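Side-chain contacts in nitroalkane oxidase (Podospora anserina, PDB 3MKH), which uses FAD to oxidise nitroalkanes to aldehydes or ketones, consuming molecular oxygen and releasing nitrite and hydrogen peroxide: residues 376-379 with 384-387; 314-319 with 367-372; 173-178 with 222-227. All coordinates share one frame; numbering follows the deposited sequence.

Interaction 1. Residues 376-379 with 384-387. With FAD (flavin-adenine dinucleotide), chain H.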
loop_
_atom_site.group_PDB
_atom_site.type_symbol
_atom_site.label_atom_id
_atom_site.label_comp_id
_atom_site.label_asym_id
_atom_site.label_seq_id
_atom_site.Cartn_x
_atom_site.Cartn_y
_atom_site.Cartn_z
ATOM N N ILE A 376 -9.617 19.960 -0.807
ATOM C CA ILE A 376 -10.767 20.209 0.039
ATOM C C ILE A 376 -12.065 20.266 -0.760
ATOM O O ILE A 376 -13.122 19.876 -0.266
ATOM C CB ILE A 376 -10.581 21.499 0.870
ATOM C CG1 ILE A 376 -11.625 21.561 1.980
ATOM C CG2 ILE A 376 -10.597 22.727 -0.022
ATOM C CD1 ILE A 376 -11.452 20.444 2.990
ATOM N N SER A 377 -11.984 20.751 -1.993
ATOM C CA SER A 377 -13.145 20.805 -2.880
ATOM C C SER A 377 -13.848 19.448 -3.006
ATOM O O SER A 377 -15.043 19.381 -3.280
ATOM C CB SER A 377 -12.709 21.290 -4.269
ATOM O OG SER A 377 -12.153 22.597 -4.194
ATOM N N ALA A 378 -13.112 18.359 -2.803
ATOM C CA ALA A 378 -13.708 17.038 -2.963
ATOM C C ALA A 378 -14.702 16.730 -1.840
ATOM O O ALA A 378 -15.422 15.739 -1.911
ATOM C CB ALA A 378 -12.615 15.961 -3.040
ATOM N N TYR A 379 -14.729 17.560 -0.793
ATOM C CA TYR A 379 -15.625 17.312 0.335
ATOM C C TYR A 379 -16.967 18.012 0.110
ATOM O O TYR A 379 -17.855 17.941 0.943
ATOM C CB TYR A 379 -14.998 17.799 1.650
ATOM C CG TYR A 379 -15.408 17.028 2.897
ATOM C CD1 TYR A 379 -15.216 15.642 2.977
ATOM C CD2 TYR A 379 -15.930 17.688 4.015
ATOM C CE1 TYR A 379 -15.561 14.934 4.096
ATOM C CE2 TYR A 379 -16.277 16.981 5.166
ATOM C CZ TYR A 379 -16.092 15.596 5.199
ATOM O OH TYR A 379 -16.433 14.863 6.324
ATOM N N PRO A 384 -18.707 15.432 -7.655
ATOM C CA PRO A 384 -19.045 14.000 -7.694
ATOM C C PRO A 384 -18.164 13.072 -6.858
ATOM O O PRO A 384 -18.498 11.894 -6.778
ATOM C CB PRO A 384 -18.853 13.647 -9.168
ATOM C CG PRO A 384 -17.729 14.552 -9.605
ATOM C CD PRO A 384 -18.013 15.866 -8.884
ATOM N N PHE A 385 -17.083 13.575 -6.259
ATOM C CA PHE A 385 -16.055 12.706 -5.682
ATOM C C PHE A 385 -16.515 11.909 -4.467
ATOM O O PHE A 385 -16.148 10.747 -4.321
ATOM C CB PHE A 385 -14.775 13.504 -5.397
ATOM C CG PHE A 385 -14.268 14.241 -6.612
ATOM C CD1 PHE A 385 -13.594 13.560 -7.609
ATOM C CD2 PHE A 385 -14.520 15.589 -6.780
ATOM C CE1 PHE A 385 -13.148 14.221 -8.749
ATOM C CE2 PHE A 385 -14.092 16.259 -7.921
ATOM C CZ PHE A 385 -13.391 15.567 -8.901
ATOM N N SER A 386 -17.326 12.516 -3.608
ATOM C CA SER A 386 -17.824 11.797 -2.441
ATOM C C SER A 386 -18.733 10.633 -2.860
ATOM O O SER A 386 -18.596 9.516 -2.363
ATOM C CB SER A 386 -18.567 12.747 -1.496
ATOM O OG SER A 386 -19.107 12.049 -0.396
ATOM N N ASP A 387 -19.654 10.900 -3.778
ATOM C CA ASP A 387 -20.557 9.861 -4.257
ATOM C C ASP A 387 -19.783 8.738 -4.937
ATOM O O ASP A 387 -20.156 7.568 -4.813
ATOM C CB ASP A 387 -21.580 10.431 -5.234
ATOM C CG ASP A 387 -22.683 11.211 -4.538
ATOM O OD1 ASP A 387 -22.769 11.157 -3.284
ATOM O OD2 ASP A 387 -23.466 11.869 -5.259
HETATM P PA FAD H . -6.211 23.913 -2.498
HETATM O O1A FAD H . -5.623 25.197 -2.871
HETATM O O2A FAD H . -7.670 23.772 -2.535
HETATM O O5B FAD H . -5.514 22.758 -3.407
HETATM C C5B FAD H . -6.232 21.567 -3.768
HETATM C C4B FAD H . -5.349 20.489 -4.435
HETATM O O4B FAD H . -4.629 21.076 -5.541
HETATM C C3B FAD H . -4.287 19.957 -3.478
HETATM O O3B FAD H . -4.785 18.814 -2.778
HETATM C C2B FAD H . -3.144 19.554 -4.410
HETATM O O2B FAD H . -3.327 18.224 -4.881
HETATM C C1B FAD H . -3.275 20.516 -5.592
HETATM N N9A FAD H . -2.232 21.590 -5.513
HETATM C C8A FAD H . -2.458 22.900 -5.501
HETATM N N7A FAD H . -1.301 23.551 -5.429
HETATM C C5A FAD H . -0.323 22.655 -5.400
HETATM C C6A FAD H . 1.065 22.743 -5.331
HETATM N N6A FAD H . 1.691 23.920 -5.273
HETATM N N1A FAD H . 1.774 21.611 -5.321
HETATM C C2A FAD H . 1.174 20.435 -5.379
HETATM N N3A FAD H . -0.142 20.319 -5.444
HETATM C C4A FAD H . -0.916 21.409 -5.454
HETATM N N1 FAD H . -10.175 26.779 6.228
HETATM C C2 FAD H . -9.948 27.869 7.063
HETATM O O2 FAD H . -9.430 28.878 6.605
HETATM N N3 FAD H . -10.310 27.809 8.410
HETATM C C4 FAD H . -10.904 26.658 8.923
HETATM O O4 FAD H . -11.225 26.610 10.107
HETATM C C4X FAD H . -11.129 25.572 8.087
HETATM N N5 FAD H . -11.722 24.409 8.583
HETATM C C5X FAD H . -12.269 23.495 7.681
HETATM C C6 FAD H . -13.164 22.531 8.123
HETATM C C7 FAD H . -13.707 21.623 7.227
HETATM C C7M FAD H . -14.691 20.562 7.708
HETATM C C8 FAD H . -13.348 21.680 5.889
HETATM C C8M FAD H . -13.945 20.685 4.896
HETATM C C9 FAD H . -12.451 22.646 5.447
HETATM C C9A FAD H . -11.907 23.554 6.345
HETATM N N10 FAD H . -11.004 24.535 5.918
HETATM C C10 FAD H . -10.767 25.633 6.746
HETATM C "C1'" FAD H . -10.309 24.426 4.613
HETATM C "C2'" FAD H . -9.130 23.456 4.708
HETATM O "O2'" FAD H . -8.209 23.923 5.689
HETATM C "C3'" FAD H . -8.418 23.243 3.356
HETATM O "O3'" FAD H . -7.329 22.341 3.539
HETATM C "C4'" FAD H . -7.879 24.532 2.732
HETATM O "O4'" FAD H . -8.926 25.223 2.071
HETATM C "C5'" FAD H . -6.807 24.197 1.696
HETATM O "O5'" FAD H . -7.280 23.201 0.785
HETATM P P FAD H . -6.265 22.385 -0.140
HETATM O O1P FAD H . -5.185 21.852 0.714
HETATM O O2P FAD H . -7.043 21.471 -0.984
HETATM O O3P FAD H . -5.671 23.558 -1.047
HETATM O O HOH W 1 -17.443 15.474 -3.841
#
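A378 and F385 meet through their first side-chain carbons, CB to CB at 4.0 Å, where a 3-10 turn just after helix 345-374 leads through a short loop into helix 385-392. This interhelical connection belongs to the C-terminal helical domain of the acyl-CoA dehydrogenase fold. F385 holds CG beside its backbone N and anti to its carbonyl carbon (chi1 -54°), which brings CD2 of the ring to 4.2 Å from A378 CA, at an oblique approach. The polar part of the contact runs through a water, hydrogen-bonded to A378 O at 2.8 Å and accepting from S386 N at 3.0 Å, so an amide of the new helix's first turn is satisfied without a direct backbone bond to the turn.

The same 3-10 turn, closed by the bond from Y379 N to I376 O, brings I376 and Y379 to the cofactor. I376 N donates to FAD O2P (3.0 Å, N-H...O angle 162°). With chi1 at -166°, I376 sends CG1 and CD1 along the dimethylbenzene end of the flavin, while its other branch, CG2, reaches the ribityl O5' at 3.4 Å. Y379, whose CB turns away from 384-387, places CD2 3.7 Å from FAD C8M; its OH is hydrogen-bonded to N390 O and H235 ND1 of the second subunit. That subunit also binds the FAD through residues such as S135 and G401, so the site is shared between chains.

Further out, V370, I371 and V374 of helix 345-374 and A291 of helix 262-298 pack round the F385 side chain, and P384 CG sits over the centre of one ring face, 4.3 Å above its plane.

Interaction 2. Residues 314-319 with 367-372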
loop_
_atom_site.group_PDB
_atom_site.type_symbol
_atom_site.label_atom_id
_atom_site.label_comp_id
_atom_site.label_asym_id
_atom_site.label_seq_id
_atom_site.Cartn_x
_atom_site.Cartn_y
_atom_site.Cartn_z
ATOM N N ALA A 314 -0.179 15.564 -10.586
ATOM C CA ALA A 314 -0.012 14.745 -11.772
ATOM C C ALA A 314 0.273 13.301 -11.420
ATOM O O ALA A 314 -0.271 12.396 -12.041
ATOM C CB ALA A 314 1.087 15.314 -12.666
ATOM N N ASP A 315 1.120 13.071 -10.424
ATOM C CA ASP A 315 1.478 11.702 -10.084
ATOM C C ASP A 315 0.293 10.917 -9.520
ATOM O O ASP A 315 0.153 9.726 -9.775
ATOM C CB ASP A 315 2.681 11.662 -9.138
ATOM C CG ASP A 315 4.008 11.818 -9.890
ATOM O OD1 ASP A 315 3.989 12.329 -11.043
ATOM O OD2 ASP A 315 5.060 11.425 -9.334
ATOM N N LEU A 316 -0.563 11.597 -8.764
ATOM C CA LEU A 316 -1.794 10.982 -8.280
ATOM C C LEU A 316 -2.695 10.601 -9.463
ATOM O O LEU A 316 -3.214 9.492 -9.519
ATOM C CB LEU A 316 -2.519 11.944 -7.334
ATOM C CG LEU A 316 -2.694 11.735 -5.817
ATOM C CD1 LEU A 316 -2.031 10.502 -5.226
ATOM C CD2 LEU A 316 -2.314 12.991 -5.037
ATOM N N LEU A 317 -2.892 11.512 -10.411
ATOM C CA LEU A 317 -3.759 11.196 -11.549
ATOM C C LEU A 317 -3.209 10.093 -12.455
ATOM O O LEU A 317 -3.954 9.211 -12.882
ATOM C CB LEU A 317 -4.037 12.428 -12.400
ATOM C CG LEU A 317 -5.357 13.124 -12.124
ATOM C CD1 LEU A 317 -5.599 14.205 -13.161
ATOM C CD2 LEU A 317 -6.467 12.092 -12.152
ATOM N N SER A 318 -1.914 10.144 -12.771
ATOM C CA SER A 318 -1.359 9.120 -13.641
ATOM C C SER A 318 -1.397 7.765 -12.932
ATOM O O SER A 318 -1.612 6.730 -13.566
ATOM C CB SER A 318 0.052 9.492 -14.141
ATOM O OG SER A 318 0.985 9.525 -13.081
ATOM N N GLY A 319 -1.228 7.770 -11.612
ATOM C CA GLY A 319 -1.374 6.546 -10.843
ATOM C C GLY A 319 -2.762 5.936 -11.013
ATOM O O GLY A 319 -2.905 4.743 -11.259
ATOM N N CYS A 367 -10.620 6.300 -5.891
ATOM C CA CYS A 367 -11.493 7.348 -5.385
ATOM C C CYS A 367 -10.824 8.121 -4.241
ATOM O O CYS A 367 -10.936 9.350 -4.172
ATOM C CB CYS A 367 -12.858 6.780 -4.982
ATOM S SG CYS A 367 -13.877 6.266 -6.398
ATOM N N THR A 368 -10.105 7.415 -3.365
ATOM C CA THR A 368 -9.415 8.093 -2.262
ATOM C C THR A 368 -8.250 8.926 -2.793
ATOM O O THR A 368 -8.023 10.042 -2.324
ATOM C CB THR A 368 -8.952 7.119 -1.113
ATOM O OG1 THR A 368 -8.215 6.016 -1.655
ATOM C CG2 THR A 368 -10.159 6.570 -0.375
ATOM N N ASP A 369 -7.524 8.389 -3.776
ATOM C CA ASP A 369 -6.428 9.131 -4.410
ATOM C C ASP A 369 -6.930 10.405 -5.065
ATOM O O ASP A 369 -6.309 11.462 -4.961
ATOM C CB ASP A 369 -5.738 8.289 -5.490
ATOM C CG ASP A 369 -4.667 7.381 -4.934
ATOM O OD1 ASP A 369 -4.290 7.544 -3.754
ATOM O OD2 ASP A 369 -4.189 6.501 -5.689
ATOM N N VAL A 370 -8.043 10.298 -5.786
ATOM C CA VAL A 370 -8.579 11.456 -6.481
ATOM C C VAL A 370 -9.069 12.540 -5.505
ATOM O O VAL A 370 -8.914 13.739 -5.747
ATOM C CB VAL A 370 -9.685 11.014 -7.465
ATOM C CG1 VAL A 370 -10.581 12.146 -7.784
ATOM C CG2 VAL A 370 -9.028 10.413 -8.727
ATOM N N ILE A 371 -9.650 12.118 -4.392
ATOM C CA ILE A 371 -10.041 13.064 -3.343
ATOM C C ILE A 371 -8.813 13.845 -2.827
ATOM O O ILE A 371 -8.850 15.063 -2.679
ATOM C CB ILE A 371 -10.783 12.322 -2.215
ATOM C CG1 ILE A 371 -12.230 12.042 -2.656
ATOM C CG2 ILE A 371 -10.736 13.105 -0.896
ATOM C CD1 ILE A 371 -12.938 10.979 -1.809
ATOM N N ASN A 372 -7.713 13.147 -2.587
ATOM C CA ASN A 372 -6.492 13.828 -2.144
ATOM C C ASN A 372 -5.925 14.800 -3.184
ATOM O O ASN A 372 -5.413 15.872 -2.841
ATOM C CB ASN A 372 -5.446 12.795 -1.704
ATOM C CG ASN A 372 -5.827 12.127 -0.400
ATOM O OD1 ASN A 372 -6.567 12.708 0.379
ATOM N ND2 ASN A 372 -5.370 10.895 -0.171
HETATM O O HOH W 2 -2.558 7.549 -7.662
#
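L316 and D369 mark the nearest approach of two helical segments that run in broadly opposite directions, their CA atoms 6.3 Å apart. Both CB atoms point across the gap, and the side chains pass each other at a slant. L316 lays its branch point on the opposing backbone, CG 3.7 Å from D369 O. Of its two methyls, CD1 comes alongside the carboxylate at 4.0 Å from D369 OD1, and CD2 lies 4.4 Å from N372 C. Its chi1 (-112°) and chi2 (3°) are both far from staggered, CD1 nearly eclipsing CA beside the carboxylate, so the rotamer is strained or uncertain.

These are neighbouring helices, 311-340 and 345-374, of the helical bundle that forms the C-terminal domain of acyl-CoA dehydrogenases. Helix 262-298 packs beside both, against L317 and V370, and V403 of the second subunit touches L316.

At the polar edge, a water donates to L316 O and to D369 OD2, 2.8 Å from each, tying a main-chain carbonyl of one helix to the acid of the other. D369 OD2 also forms a salt bridge with K365, one turn earlier. N372 O, at the far end of the contact, accepts a weak hydrogen bond from FAD O3B.

Interaction 3. Residues 173-178 with 222-227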
loop_
_atom_site.group_PDB
_atom_site.type_symbol
_atom_site.label_atom_id
_atom_site.label_comp_id
_atom_site.label_asym_id
_atom_site.label_seq_id
_atom_site.Cartn_x
_atom_site.Cartn_y
_atom_site.Cartn_z
ATOM N N ASN A 173 -33.731 -6.037 -5.612
ATOM C CA ASN A 173 -34.992 -6.175 -6.350
ATOM C C ASN A 173 -36.014 -7.154 -5.756
ATOM O O ASN A 173 -37.145 -7.205 -6.237
ATOM C CB ASN A 173 -34.762 -6.610 -7.820
ATOM C CG ASN A 173 -34.062 -5.567 -8.671
ATOM O OD1 ASN A 173 -33.569 -5.890 -9.775
ATOM N ND2 ASN A 173 -34.031 -4.328 -8.211
ATOM N N CYS A 174 -35.642 -7.941 -4.743
ATOM C CA CYS A 174 -36.503 -9.058 -4.326
ATOM C C CYS A 174 -37.916 -8.640 -3.900
ATOM O O CYS A 174 -38.861 -9.437 -3.991
ATOM C CB CYS A 174 -35.849 -9.884 -3.210
ATOM S SG CYS A 174 -35.725 -9.007 -1.624
ATOM N N ALA A 175 -38.070 -7.394 -3.455
ATOM C CA ALA A 175 -39.373 -6.952 -2.959
ATOM C C ALA A 175 -40.281 -6.334 -4.036
ATOM O O ALA A 175 -41.455 -6.067 -3.783
ATOM C CB ALA A 175 -39.190 -5.993 -1.767
ATOM N N GLY A 176 -39.750 -6.116 -5.242
ATOM C CA GLY A 176 -40.555 -5.576 -6.335
ATOM C C GLY A 176 -40.818 -4.084 -6.211
ATOM O O GLY A 176 -40.423 -3.461 -5.224
ATOM N N TRP A 177 -41.493 -3.505 -7.203
ATOM C CA TRP A 177 -41.737 -2.065 -7.216
ATOM C C TRP A 177 -42.636 -1.602 -6.069
ATOM O O TRP A 177 -42.498 -0.473 -5.585
ATOM C CB TRP A 177 -42.355 -1.630 -8.544
ATOM C CG TRP A 177 -41.471 -1.869 -9.718
ATOM C CD1 TRP A 177 -41.696 -2.745 -10.747
ATOM C CD2 TRP A 177 -40.220 -1.228 -10.001
ATOM N NE1 TRP A 177 -40.666 -2.684 -11.653
ATOM C CE2 TRP A 177 -39.743 -1.768 -11.219
ATOM C CE3 TRP A 177 -39.458 -0.248 -9.348
ATOM C CZ2 TRP A 177 -38.538 -1.370 -11.792
ATOM C CZ3 TRP A 177 -38.249 0.150 -9.921
ATOM C CH2 TRP A 177 -37.808 -0.407 -11.139
ATOM N N ASP A 178 -43.547 -2.475 -5.645
ATOM C CA ASP A 178 -44.546 -2.115 -4.640
ATOM C C ASP A 178 -44.247 -2.786 -3.293
ATOM O O ASP A 178 -45.061 -2.737 -2.366
ATOM C CB ASP A 178 -45.966 -2.432 -5.131
ATOM C CG ASP A 178 -46.239 -3.922 -5.255
ATOM O OD1 ASP A 178 -45.321 -4.744 -5.011
ATOM O OD2 ASP A 178 -47.389 -4.270 -5.609
ATOM N N GLY A 222 -49.248 -12.041 4.494
ATOM C CA GLY A 222 -48.253 -12.523 5.429
ATOM C C GLY A 222 -47.203 -13.442 4.832
ATOM O O GLY A 222 -46.215 -13.758 5.492
ATOM N N SER A 223 -47.394 -13.870 3.589
ATOM C CA SER A 223 -46.435 -14.779 2.959
ATOM C C SER A 223 -45.116 -14.077 2.575
ATOM O O SER A 223 -44.053 -14.704 2.553
ATOM C CB SER A 223 -47.056 -15.467 1.732
ATOM O OG SER A 223 -47.092 -14.585 0.615
ATOM N N PHE A 224 -45.196 -12.787 2.253
ATOM C CA PHE A 224 -43.998 -11.983 1.996
ATOM C C PHE A 224 -44.107 -10.675 2.760
ATOM O O PHE A 224 -45.154 -10.025 2.740
ATOM C CB PHE A 224 -43.816 -11.711 0.496
ATOM C CG PHE A 224 -42.554 -10.936 0.162
ATOM C CD1 PHE A 224 -42.589 -9.560 0.020
ATOM C CD2 PHE A 224 -41.340 -11.592 -0.003
ATOM C CE1 PHE A 224 -41.421 -8.831 -0.279
ATOM C CE2 PHE A 224 -40.172 -10.881 -0.314
ATOM C CZ PHE A 224 -40.221 -9.495 -0.447
ATOM N N GLU A 225 -43.033 -10.280 3.431
ATOM C CA GLU A 225 -43.048 -9.014 4.165
ATOM C C GLU A 225 -41.692 -8.332 4.131
ATOM O O GLU A 225 -40.665 -8.979 4.330
ATOM C CB GLU A 225 -43.476 -9.233 5.623
ATOM C CG GLU A 225 -43.754 -7.919 6.390
ATOM C CD GLU A 225 -43.977 -8.128 7.886
ATOM O OE1 GLU A 225 -44.234 -9.283 8.294
ATOM O OE2 GLU A 225 -43.889 -7.139 8.656
ATOM N N VAL A 226 -41.689 -7.035 3.854
ATOM C CA VAL A 226 -40.495 -6.227 4.045
ATOM C C VAL A 226 -40.388 -5.865 5.529
ATOM O O VAL A 226 -41.278 -5.230 6.088
ATOM C CB VAL A 226 -40.523 -4.958 3.182
ATOM C CG1 VAL A 226 -39.340 -4.038 3.534
ATOM C CG2 VAL A 226 -40.510 -5.339 1.693
ATOM N N LEU A 227 -39.305 -6.294 6.169
ATOM C CA LEU A 227 -39.108 -6.016 7.588
ATOM C C LEU A 227 -38.436 -4.662 7.788
ATOM O O LEU A 227 -38.810 -3.918 8.686
ATOM C CB LEU A 227 -38.267 -7.109 8.252
ATOM C CG LEU A 227 -38.846 -8.534 8.220
ATOM C CD1 LEU A 227 -37.910 -9.488 8.942
ATOM C CD2 LEU A 227 -40.239 -8.551 8.855
#
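A175 CB packs against two residues of strand 224-228: it lies 3.8 Å from V226 CG2 and 3.9 Å from F224 CZ. This is the tight part of the contact. F224 holds CG anti to its backbone N (chi1 -177°), extending the ring so that its far end reaches the turn: CZ is 3.7 Å from A175 CA and 3.8 Å from C174 O, and both atoms approach the ring obliquely. Y245 meets the same ring edge-to-face and V243 also touches it, both from strand 242-251. V226 offers CG2, the branch beside its backbone N.

The turn itself is type I, from N173 to G176, closed by G176 N to N173 O at 3.0 Å. G176 ends the turn at positive phi (76°), a backbone shape that favours glycine. Backbone bonds from C174 to C182 and from A175 to G181 fix the loop further. C174 turns its side chain among V133, S131 and V243.

Toward solvent the contact is looser. F224 and V226 are both partly exposed, and E225, between them in the strand, is exposed. D178, beyond the turn, is exposed too and salt-bridged to R213 through OD2.

The arrangement joins a connecting loop to a strand of the beta domain that lies between the helical domains of acyl-CoA dehydrogenases; residues 173-178 directly follow the FAD-binding W170, A171 and T172 in the same loop.

How the interactions relate
From the N terminus, interaction 3 comes first, closing a 43-residue excursion through strands 184-191 and 206-212 and helix 213-219 within the beta domain. Interaction 2 then spans 47 residues, nearly all helical, to pair helices 311-340 and 345-374. Interaction 1 follows at once, closing a four-residue loop between the 3-10 turn 376-379 and the start of helix 385-392. The three loops lie in series; none nests in or crosses another. Interactions 1 and 2 have centres 13 Å apart and touch where helix 385-392 packs on helix 345-374 and A378 on I371. Both also meet the second subunit. Interaction 3 stands apart, its centre about 35 Å and 42 Å from those of interactions 1 and 2.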